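Cryptochrome DASH, chloroplastic/mitochondrial (Arabidopsis thaliana, PDB 2J4D) repairs cyclobutane pyrimidine dimers in single-stranded DNA using FAD and a folate antenna, binds DNA without sequence specificity and may also act as a photoreceptor. Local coordinates at residues A[43-48]-A[150-155]; A[144-149]-A[341-346]; A[326-331]-A[432-437]. One frame throughout, in Å; residues are numbered along the deposited sequence.

Contact 1 (A[43-48]-A[150-155])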
# COMPACT_ATOMS: atom_id res chain seq x y z
N ILE A 43 -17.51 12.49 14.01
CA ILE A 43 -16.51 12.86 13.03
C ILE A 43 -15.86 11.56 12.57
O ILE A 43 -15.53 10.71 13.40
CB ILE A 43 -15.43 13.77 13.67
CG1 ILE A 43 -16.02 15.15 13.94
CG2 ILE A 43 -14.19 13.84 12.75
CD1 ILE A 43 -15.15 16.06 14.81
N LEU A 44 -15.71 11.39 11.26
CA LEU A 44 -15.04 10.22 10.71
C LEU A 44 -13.68 10.69 10.20
O LEU A 44 -13.59 11.47 9.25
CB LEU A 44 -15.85 9.62 9.55
CG LEU A 44 -15.21 8.40 8.84
CD1 LEU A 44 -14.93 7.29 9.84
CD2 LEU A 44 -16.16 7.92 7.75
N TRP A 45 -12.63 10.22 10.86
CA TRP A 45 -11.27 10.61 10.51
C TRP A 45 -10.60 9.57 9.60
O TRP A 45 -10.31 8.45 10.02
CB TRP A 45 -10.47 10.83 11.80
CG TRP A 45 -8.98 11.01 11.64
CD1 TRP A 45 -8.33 11.64 10.63
CD2 TRP A 45 -7.98 10.57 12.56
NE1 TRP A 45 -6.97 11.61 10.85
CE2 TRP A 45 -6.73 10.96 12.03
CE3 TRP A 45 -8.01 9.88 13.79
CZ2 TRP A 45 -5.51 10.69 12.68
CZ3 TRP A 45 -6.81 9.61 14.43
CH2 TRP A 45 -5.58 10.01 13.88
N PHE A 46 -10.38 9.97 8.35
CA PHE A 46 -9.75 9.13 7.33
C PHE A 46 -8.23 9.22 7.37
O PHE A 46 -7.66 10.28 7.60
CB PHE A 46 -10.20 9.57 5.92
CG PHE A 46 -11.57 9.06 5.51
CD1 PHE A 46 -11.71 7.82 4.89
CD2 PHE A 46 -12.70 9.86 5.69
CE1 PHE A 46 -12.95 7.38 4.43
CE2 PHE A 46 -13.96 9.43 5.24
CZ PHE A 46 -14.08 8.18 4.61
N ARG A 47 -7.58 8.08 7.14
CA ARG A 47 -6.13 8.03 7.07
C ARG A 47 -5.78 7.20 5.85
O ARG A 47 -5.79 7.73 4.74
CB ARG A 47 -5.53 7.46 8.35
CG ARG A 47 -5.41 8.53 9.45
CD ARG A 47 -4.38 8.16 10.52
NE ARG A 47 -4.88 7.10 11.38
CZ ARG A 47 -4.25 6.66 12.46
NH1 ARG A 47 -3.09 7.18 12.83
NH2 ARG A 47 -4.82 5.71 13.20
N ASN A 48 -5.49 5.91 6.02
CA ASN A 48 -5.20 5.08 4.85
C ASN A 48 -6.31 4.07 4.64
O ASN A 48 -6.09 2.87 4.52
CB ASN A 48 -3.83 4.41 4.99
CG ASN A 48 -2.69 5.32 4.54
OD1 ASN A 48 -2.53 5.60 3.35
ND2 ASN A 48 -1.92 5.82 5.50
N VAL A 150 0.62 5.40 15.72
CA VAL A 150 0.01 5.24 17.03
C VAL A 150 0.30 6.45 17.91
O VAL A 150 -0.45 6.76 18.83
CB VAL A 150 0.47 3.93 17.71
CG1 VAL A 150 -0.03 2.73 16.89
CG2 VAL A 150 1.98 3.90 17.84
N ASP A 151 1.39 7.15 17.61
CA ASP A 151 1.71 8.34 18.38
C ASP A 151 0.67 9.41 18.04
O ASP A 151 0.21 10.15 18.90
CB ASP A 151 3.11 8.84 18.06
CG ASP A 151 3.58 9.91 19.03
OD1 ASP A 151 3.50 9.68 20.26
OD2 ASP A 151 4.03 10.98 18.57
N VAL A 152 0.30 9.50 16.77
CA VAL A 152 -0.71 10.47 16.37
C VAL A 152 -2.05 10.12 17.03
O VAL A 152 -2.79 11.01 17.44
CB VAL A 152 -0.86 10.54 14.83
CG1 VAL A 152 -2.02 11.47 14.46
CG2 VAL A 152 0.45 11.06 14.23
N GLU A 153 -2.36 8.83 17.15
CA GLU A 153 -3.60 8.41 17.81
C GLU A 153 -3.58 8.92 19.25
O GLU A 153 -4.58 9.43 19.76
CB GLU A 153 -3.72 6.88 17.81
CG GLU A 153 -3.85 6.29 16.41
CD GLU A 153 -3.79 4.77 16.38
OE1 GLU A 153 -3.52 4.14 17.44
OE2 GLU A 153 -4.02 4.20 15.29
N ARG A 154 -2.43 8.77 19.90
CA ARG A 154 -2.27 9.23 21.28
C ARG A 154 -2.48 10.74 21.36
O ARG A 154 -3.21 11.23 22.22
CB ARG A 154 -0.87 8.88 21.79
CG ARG A 154 -0.52 9.51 23.15
CD ARG A 154 0.93 9.23 23.53
NE ARG A 154 1.89 9.97 22.71
CZ ARG A 154 2.24 11.24 22.91
NH1 ARG A 154 1.72 11.92 23.93
NH2 ARG A 154 3.11 11.83 22.10
N LEU A 155 -1.84 11.49 20.47
CA LEU A 155 -1.96 12.94 20.50
C LEU A 155 -3.39 13.41 20.23
O LEU A 155 -3.86 14.37 20.84
CB LEU A 155 -0.97 13.56 19.51
CG LEU A 155 0.48 13.34 19.97
CD1 LEU A 155 1.42 13.57 18.82
CD2 LEU A 155 0.82 14.26 21.14

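Contact 2 (A[144-149]-A[341-346]). With MHF (5,10-methenyl-6,7,8-trihydrofolic acid), chain D.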
# COMPACT_ATOMS: atom_id res chain seq x y z
N GLU A 144 -4.16 1.91 13.57
CA GLU A 144 -2.93 1.65 12.83
C GLU A 144 -1.99 0.89 13.76
O GLU A 144 -2.29 0.71 14.94
CB GLU A 144 -2.31 2.96 12.34
CG GLU A 144 -3.03 3.54 11.14
CD GLU A 144 -2.81 2.72 9.86
OE1 GLU A 144 -2.22 1.62 9.93
OE2 GLU A 144 -3.22 3.19 8.77
N THR A 145 -0.85 0.44 13.24
CA THR A 145 0.05 -0.36 14.06
C THR A 145 1.44 0.16 14.41
O THR A 145 1.97 -0.17 15.47
CB THR A 145 0.24 -1.77 13.44
OG1 THR A 145 0.81 -1.63 12.13
CG2 THR A 145 -1.09 -2.50 13.33
N CYS A 146 2.06 0.94 13.52
CA CYS A 146 3.42 1.40 13.79
C CYS A 146 3.56 2.67 14.62
O CYS A 146 2.64 3.49 14.70
CB CYS A 146 4.18 1.54 12.47
SG CYS A 146 4.27 -0.04 11.58
N SER A 147 4.73 2.80 15.23
CA SER A 147 5.10 3.93 16.09
C SER A 147 4.55 5.31 15.74
O SER A 147 3.87 5.95 16.56
CB SER A 147 6.63 4.02 16.17
OG SER A 147 7.04 5.25 16.76
N GLU A 148 4.86 5.79 14.54
CA GLU A 148 4.42 7.11 14.12
C GLU A 148 2.91 7.29 14.13
O GLU A 148 2.39 8.28 14.65
CB GLU A 148 4.99 7.44 12.73
CG GLU A 148 6.49 7.72 12.76
CD GLU A 148 7.10 7.85 11.38
OE1 GLU A 148 6.35 7.83 10.37
OE2 GLU A 148 8.33 7.97 11.31
N GLU A 149 2.20 6.32 13.55
CA GLU A 149 0.75 6.39 13.48
C GLU A 149 0.08 6.25 14.85
O GLU A 149 -0.91 6.92 15.13
CB GLU A 149 0.21 5.32 12.52
CG GLU A 149 0.53 5.61 11.05
CD GLU A 149 1.86 5.02 10.59
OE1 GLU A 149 2.77 4.79 11.41
OE2 GLU A 149 2.00 4.78 9.37
N ASN A 341 9.20 -1.34 17.27
CA ASN A 341 10.26 -0.64 16.57
C ASN A 341 11.48 -1.47 16.18
O ASN A 341 12.37 -0.96 15.51
CB ASN A 341 10.68 0.59 17.36
CG ASN A 341 9.53 1.57 17.54
OD1 ASN A 341 8.71 1.74 16.64
ND2 ASN A 341 9.48 2.22 18.70
N SER A 342 11.52 -2.74 16.56
CA SER A 342 12.67 -3.56 16.15
C SER A 342 12.56 -3.76 14.63
O SER A 342 13.52 -4.15 13.95
CB SER A 342 12.68 -4.91 16.87
OG SER A 342 11.60 -5.73 16.47
N LEU A 343 11.38 -3.46 14.10
CA LEU A 343 11.12 -3.57 12.67
C LEU A 343 11.96 -2.55 11.90
O LEU A 343 12.25 -2.73 10.71
CB LEU A 343 9.63 -3.30 12.40
CG LEU A 343 9.14 -3.24 10.95
CD1 LEU A 343 9.37 -4.58 10.23
CD2 LEU A 343 7.65 -2.91 10.95
N PHE A 344 12.36 -1.48 12.58
CA PHE A 344 13.12 -0.42 11.93
C PHE A 344 14.59 -0.35 12.33
O PHE A 344 15.35 0.44 11.76
CB PHE A 344 12.46 0.92 12.24
CG PHE A 344 10.97 0.93 12.02
CD1 PHE A 344 10.45 0.80 10.73
CD2 PHE A 344 10.09 1.08 13.09
CE1 PHE A 344 9.06 0.84 10.52
CE2 PHE A 344 8.70 1.11 12.89
CZ PHE A 344 8.18 0.99 11.61
N HIS A 345 14.99 -1.15 13.30
CA HIS A 345 16.36 -1.15 13.80
C HIS A 345 17.31 -1.95 12.92
O HIS A 345 16.92 -2.96 12.33
CB HIS A 345 16.38 -1.67 15.24
CG HIS A 345 15.64 -0.78 16.19
ND1 HIS A 345 15.06 -1.25 17.35
CD2 HIS A 345 15.38 0.55 16.16
CE1 HIS A 345 14.47 -0.26 17.98
NE2 HIS A 345 14.65 0.85 17.28
N LEU A 346 18.56 -1.50 12.85
CA LEU A 346 19.58 -2.15 12.02
C LEU A 346 19.65 -3.66 12.25
O LEU A 346 19.74 -4.42 11.29
CB LEU A 346 20.95 -1.52 12.27
CG LEU A 346 22.13 -2.06 11.45
CD1 LEU A 346 21.85 -1.89 9.97
CD2 LEU A 346 23.41 -1.32 11.84
N1 MHF D . 6.59 4.76 8.35
C2 MHF D . 5.36 4.69 8.96
NA2 MHF D . 4.23 4.73 8.19
N3 MHF D . 5.24 4.58 10.29
C4 MHF D . 6.34 4.57 11.10
O4 MHF D . 6.22 4.48 12.33
C4A MHF D . 7.64 4.66 10.51
N5 MHF D . 8.85 4.70 11.25
C6 MHF D . 10.14 5.15 10.64
C7 MHF D . 10.25 4.44 9.27
N8 MHF D . 9.01 4.82 8.51
C8A MHF D . 7.75 4.75 9.11
C9 MHF D . 11.25 4.80 11.67
N10 MHF D . 10.51 4.05 12.70
C11 MHF D . 9.13 4.56 12.68
C12 MHF D . 12.18 4.16 16.66
C13 MHF D . 12.97 3.80 15.53
C14 MHF D . 12.42 3.79 14.25
C15 MHF D . 11.06 4.15 14.04
C16 MHF D . 10.27 4.54 15.19
C17 MHF D . 10.82 4.55 16.48
C MHF D . 12.79 4.11 18.02
O MHF D . 13.96 3.75 18.13
N MHF D . 12.08 4.42 19.12
CA MHF D . 12.71 4.33 20.44
CB MHF D . 12.06 5.32 21.41
CG MHF D . 12.18 6.76 20.99
CD MHF D . 13.62 7.19 20.81
OE1 MHF D . 14.33 7.30 21.83
OE2 MHF D . 14.04 7.40 19.65
CT MHF D . 12.55 2.91 21.00
O1 MHF D . 11.73 2.14 20.45
O2 MHF D . 13.25 2.57 21.98
O HOH W 1 6.33 0.52 15.53

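Contact 3 (A[326-331]-A[432-437]). With FAD (flavin-adenine dinucleotide), chain C.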
# COMPACT_ATOMS: atom_id res chain seq x y z
N LEU A 326 -2.26 -12.31 -0.18
CA LEU A 326 -2.92 -11.36 0.71
C LEU A 326 -2.67 -11.76 2.15
O LEU A 326 -2.68 -10.90 3.04
CB LEU A 326 -4.43 -11.30 0.43
CG LEU A 326 -4.82 -10.51 -0.82
CD1 LEU A 326 -6.32 -10.65 -1.09
CD2 LEU A 326 -4.43 -9.04 -0.62
N ILE A 327 -2.46 -13.05 2.39
CA ILE A 327 -2.18 -13.53 3.74
C ILE A 327 -0.79 -13.07 4.16
O ILE A 327 -0.52 -12.86 5.34
CB ILE A 327 -2.31 -15.08 3.83
CG1 ILE A 327 -3.77 -15.47 3.60
CG2 ILE A 327 -1.87 -15.58 5.20
CD1 ILE A 327 -4.02 -16.96 3.59
N TRP A 328 0.10 -12.89 3.18
CA TRP A 328 1.44 -12.39 3.47
C TRP A 328 1.29 -10.95 3.95
O TRP A 328 2.00 -10.51 4.85
CB TRP A 328 2.33 -12.42 2.21
CG TRP A 328 3.23 -13.63 2.13
CD1 TRP A 328 3.09 -14.71 1.30
CD2 TRP A 328 4.40 -13.88 2.93
NE1 TRP A 328 4.11 -15.62 1.53
CE2 TRP A 328 4.92 -15.13 2.52
CE3 TRP A 328 5.05 -13.17 3.94
CZ2 TRP A 328 6.08 -15.68 3.09
CZ3 TRP A 328 6.20 -13.72 4.51
CH2 TRP A 328 6.70 -14.96 4.08
N ARG A 329 0.37 -10.21 3.33
CA ARG A 329 0.13 -8.82 3.74
C ARG A 329 -0.39 -8.81 5.18
O ARG A 329 0.05 -8.02 6.01
CB ARG A 329 -0.88 -8.16 2.79
CG ARG A 329 -1.34 -6.78 3.23
CD ARG A 329 -2.15 -6.10 2.13
NE ARG A 329 -2.69 -4.83 2.59
CZ ARG A 329 -3.78 -4.71 3.34
NH1 ARG A 329 -4.46 -5.79 3.71
NH2 ARG A 329 -4.16 -3.51 3.76
N ASP A 330 -1.35 -9.69 5.47
CA ASP A 330 -1.90 -9.80 6.83
C ASP A 330 -0.77 -10.11 7.81
O ASP A 330 -0.67 -9.49 8.88
CB ASP A 330 -2.91 -10.96 6.90
CG ASP A 330 -4.32 -10.55 6.53
OD1 ASP A 330 -4.52 -9.49 5.90
OD2 ASP A 330 -5.24 -11.32 6.87
N TYR A 331 0.06 -11.08 7.45
CA TYR A 331 1.16 -11.50 8.31
C TYR A 331 2.08 -10.36 8.69
O TYR A 331 2.41 -10.19 9.86
CB TYR A 331 1.96 -12.62 7.63
CG TYR A 331 3.06 -13.19 8.50
CD1 TYR A 331 2.76 -13.81 9.72
CD2 TYR A 331 4.39 -13.12 8.10
CE1 TYR A 331 3.76 -14.34 10.52
CE2 TYR A 331 5.41 -13.65 8.90
CZ TYR A 331 5.08 -14.25 10.11
OH TYR A 331 6.08 -14.77 10.90
N TRP A 432 11.84 -6.02 3.87
CA TRP A 432 13.25 -5.66 3.89
C TRP A 432 14.02 -6.42 4.98
O TRP A 432 15.13 -6.88 4.74
CB TRP A 432 13.46 -4.14 4.09
CG TRP A 432 13.51 -3.38 2.80
CD1 TRP A 432 12.46 -2.75 2.17
CD2 TRP A 432 14.65 -3.22 1.94
NE1 TRP A 432 12.88 -2.22 0.97
CE2 TRP A 432 14.22 -2.49 0.80
CE3 TRP A 432 15.99 -3.62 2.02
CZ2 TRP A 432 15.08 -2.16 -0.25
CZ3 TRP A 432 16.84 -3.29 0.97
CH2 TRP A 432 16.39 -2.57 -0.15
N THR A 433 13.43 -6.57 6.17
CA THR A 433 14.13 -7.31 7.23
C THR A 433 14.36 -8.74 6.78
O THR A 433 15.43 -9.31 7.04
CB THR A 433 13.35 -7.33 8.57
OG1 THR A 433 12.09 -7.98 8.39
CG2 THR A 433 13.13 -5.92 9.07
N TYR A 434 13.37 -9.31 6.11
CA TYR A 434 13.48 -10.67 5.58
C TYR A 434 14.64 -10.74 4.58
O TYR A 434 15.56 -11.53 4.74
CB TYR A 434 12.18 -11.08 4.90
CG TYR A 434 11.26 -11.87 5.79
CD1 TYR A 434 10.94 -11.42 7.07
CD2 TYR A 434 10.70 -13.08 5.35
CE1 TYR A 434 10.09 -12.15 7.90
CE2 TYR A 434 9.85 -13.82 6.18
CZ TYR A 434 9.55 -13.35 7.45
OH TYR A 434 8.71 -14.06 8.27
N GLY A 435 14.57 -9.89 3.56
CA GLY A 435 15.61 -9.87 2.55
C GLY A 435 17.00 -9.58 3.09
O GLY A 435 18.00 -10.10 2.58
N ALA A 436 17.07 -8.76 4.13
CA ALA A 436 18.34 -8.40 4.73
C ALA A 436 18.83 -9.47 5.71
O ALA A 436 19.94 -9.39 6.22
CB ALA A 436 18.22 -7.07 5.46
N GLY A 437 17.99 -10.47 5.96
CA GLY A 437 18.35 -11.54 6.87
C GLY A 437 18.30 -11.16 8.35
O GLY A 437 18.99 -11.78 9.16
PA FAD C . 0.52 -9.60 -6.31
O1A FAD C . -0.59 -9.40 -7.26
O2A FAD C . 1.52 -10.67 -6.56
O5B FAD C . -0.06 -9.84 -4.83
C5B FAD C . -1.41 -9.43 -4.49
C4B FAD C . -1.35 -8.65 -3.18
O4B FAD C . -0.78 -9.49 -2.18
C3B FAD C . -0.47 -7.40 -3.21
O3B FAD C . -1.12 -6.29 -3.80
C2B FAD C . -0.15 -7.25 -1.75
O2B FAD C . -1.09 -6.50 -1.01
C1B FAD C . 0.01 -8.70 -1.27
N9A FAD C . 1.39 -9.22 -1.28
C8A FAD C . 2.00 -9.99 -2.26
N7A FAD C . 3.25 -10.30 -1.95
C5A FAD C . 3.47 -9.72 -0.72
C6A FAD C . 4.60 -9.69 0.13
N6A FAD C . 5.75 -10.29 -0.13
N1A FAD C . 4.48 -9.00 1.32
C2A FAD C . 3.30 -8.36 1.64
N3A FAD C . 2.19 -8.35 0.87
C4A FAD C . 2.32 -9.03 -0.30
N1 FAD C . 4.18 -4.50 -0.62
C2 FAD C . 3.41 -3.43 -0.21
O2 FAD C . 2.19 -3.49 -0.26
N3 FAD C . 4.05 -2.28 0.26
C4 FAD C . 5.44 -2.14 0.34
O4 FAD C . 5.95 -1.08 0.76
C4X FAD C . 6.23 -3.23 -0.08
N5 FAD C . 7.63 -3.18 -0.04
C5X FAD C . 8.40 -4.30 -0.35
C6 FAD C . 9.79 -4.28 -0.18
C7 FAD C . 10.60 -5.40 -0.49
C7M FAD C . 12.09 -5.31 -0.29
C8 FAD C . 9.96 -6.59 -0.98
C8M FAD C . 10.75 -7.84 -1.34
C9 FAD C . 8.56 -6.63 -1.15
C9A FAD C . 7.75 -5.49 -0.84
N10 FAD C . 6.34 -5.50 -1.00
C10 FAD C . 5.56 -4.40 -0.56
C1' FAD C . 5.61 -6.78 -1.25
C2' FAD C . 5.34 -7.15 -2.72
O2' FAD C . 6.53 -7.05 -3.47
C3' FAD C . 4.29 -6.20 -3.30
O3' FAD C . 3.08 -6.23 -2.51
C4' FAD C . 3.85 -6.53 -4.74
O4' FAD C . 4.96 -6.44 -5.63
C5' FAD C . 2.76 -5.55 -5.17
O5' FAD C . 2.33 -5.85 -6.49
P FAD C . 1.07 -6.74 -6.86
O1P FAD C . -0.08 -6.04 -6.27
O2P FAD C . 1.01 -6.89 -8.34
O3P FAD C . 1.32 -8.20 -6.31
O HOH W 2 9.13 -13.63 10.94

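Contact 1 (A[43-48]-A[150-155])
Trp-45 of strand 41-46 and Arg-47, two residues on, reach across to Val-152 and Glu-153 of helix 147-161, joining the central strand of a five-stranded parallel sheet to a helix packed against it. Strand order 3-2-1-4-5 marks this as the Rossmann-like alpha/beta domain of photolyases.

The polar part is a salt bridge made by one nitrogen: Arg-47 NH2 lies 2.7 Å from Glu-153 OE2, with an N-H...O angle of 155°. The oxygen sits in the guanidinium plane and accepts through its anti lone pair, while the two flat groups are turned 56° apart. A long, bent arginine chain suits the place because NH2 must also reach His-142 O. The carboxylate is shared too, its OE1 pairing with Lys-143. Replacing Arg-47 by an alanine would probably leave Glu-153 OE2 without its charged mate and bare one face of the Trp-45 indole.

The apolar part rests on that indole, which is broad enough to bridge sheet and helix. With CG anti to the backbone N (chi1 170°), its six-membered ring is carried out to the helix, where the branched Val-152 offers CG1 to the ring edge, 3.9 Å from Trp-45 CH2. Arginine and tryptophan also brace each other: Arg-47 CG lies over one indole face, and Trp-45 CH2 sits 3.7 Å from the guanidinium plane.

Contact 2 (A[144-149]-A[341-346])
Chi1 of -60° in Cys-146 and -48° in Phe-344 puts Cys-146 SG and Phe-344 CG anti to their own carbonyl carbons, turning SG to the phenyl edge, 4.0 Å from Phe-344 CZ. This sulfur-aromatic contact helps wall the folate antenna pocket where the alpha/beta and FAD-binding domains meet. A small, weakly polar thiol suits the spot, where SG abuts both the ring edge and Leu-343 CD2.

Phe-344 offers a flat face to the folate: MHF N10 lies over it, offset to the rim, 3.0 Å from Phe-344 CD2. Leu-343 CB covers the opposite face, and Tyr-429 meets the ring edge-to-face.

The polar ends divide the ligand between them. At the pterin, the backbone N of Glu-148 donates to MHF O4, and Glu-149 OE2 takes a short, nearly straight bond from MHF NA2 (2.5 Å, 172°), a natural match of carboxylate and amino group. At the benzoyl and glutamate end, His-345 NE2 donates to MHF O and Asn-341 ND2 to MHF O1. An amide suits Asn-341 because its other atom accepts: OD1 takes a hydrogen from a water, 2.9 Å away, which accepts from Ser-147 N at 2.8 Å. OD1 also packs 3.1 Å from Ser-147 CB.

Contact 3 (A[326-331]-A[432-437])
Tyr-434 is the side chain that spans the gap to Trp-328 and Tyr-331, since the backbones keep well apart, 12.3 Å between Trp-328 CA and Tyr-434 CA. Its CB leaves helix 425-436 pointing toward helix 317-339, and a chi1 of -96°, away from the usual staggered values, sets the ring against both partners. Half-way along, CE2 comes up to the outer edge of the Trp-328 indole, 4.0 Å from both CH2 and CZ3, and lies near the indole plane. The large indole suits this position because it reaches out from its own helix in return, its other contacts including a stack with Tyr-194. Further out, CZ of Tyr-434 packs 4.4 Å from Tyr-331 CE2.

Both helices belong to the helical FAD-binding domain of photolyases, and each also faces the cofactor: Trp-328 CB is 4.1 Å from FAD C6A of the adenine, while Trp-432 lays one indole face against the flavin methyl, with Trp-432 NE1 3.4 Å from FAD C7M. Helix 425-436 stops just beyond, in a Schellman motif where Gly-437, with positive phi, turns the chain; lacking a CB, glycine adopts this conformation readily.

At the tip, the two tyrosine side chains run at about a right angle. Tyr-434 OH meets the edge of the Tyr-331 ring, 3.4 Å from CE2, but it does not bond to the second hydroxyl directly. A water links them instead, 2.7 Å from Tyr-434 OH and donating over 3.3 Å to Tyr-331 OH, which itself is hydrogen-bonded to Pro-191 O.

In the fold
Contacts 1 and 2 share helix 147-161 and touch: Glu-153 OE2 lies 2.9 Å from Glu-144 N, and Arg-47 NH1 3.2 Å from Glu-149 O, both probable hydrogen bonds. The salt bridge of contact 1 is thus tied to the backbone of the segment that binds the folate, Glu-149 included, with the centres about 16 Å apart. Contact 2 crosses from the alpha/beta domain to the FAD-binding domain and meets contact 3, centred about 14 Å away, where Leu-343 O packs 3.7 Å from Thr-433 CG2. Contacts 1 and 3 do not touch. Contact 2 lines the antenna pocket, and the side chain of Phe-344 is about 10 Å from FAD, which contact 3 flanks.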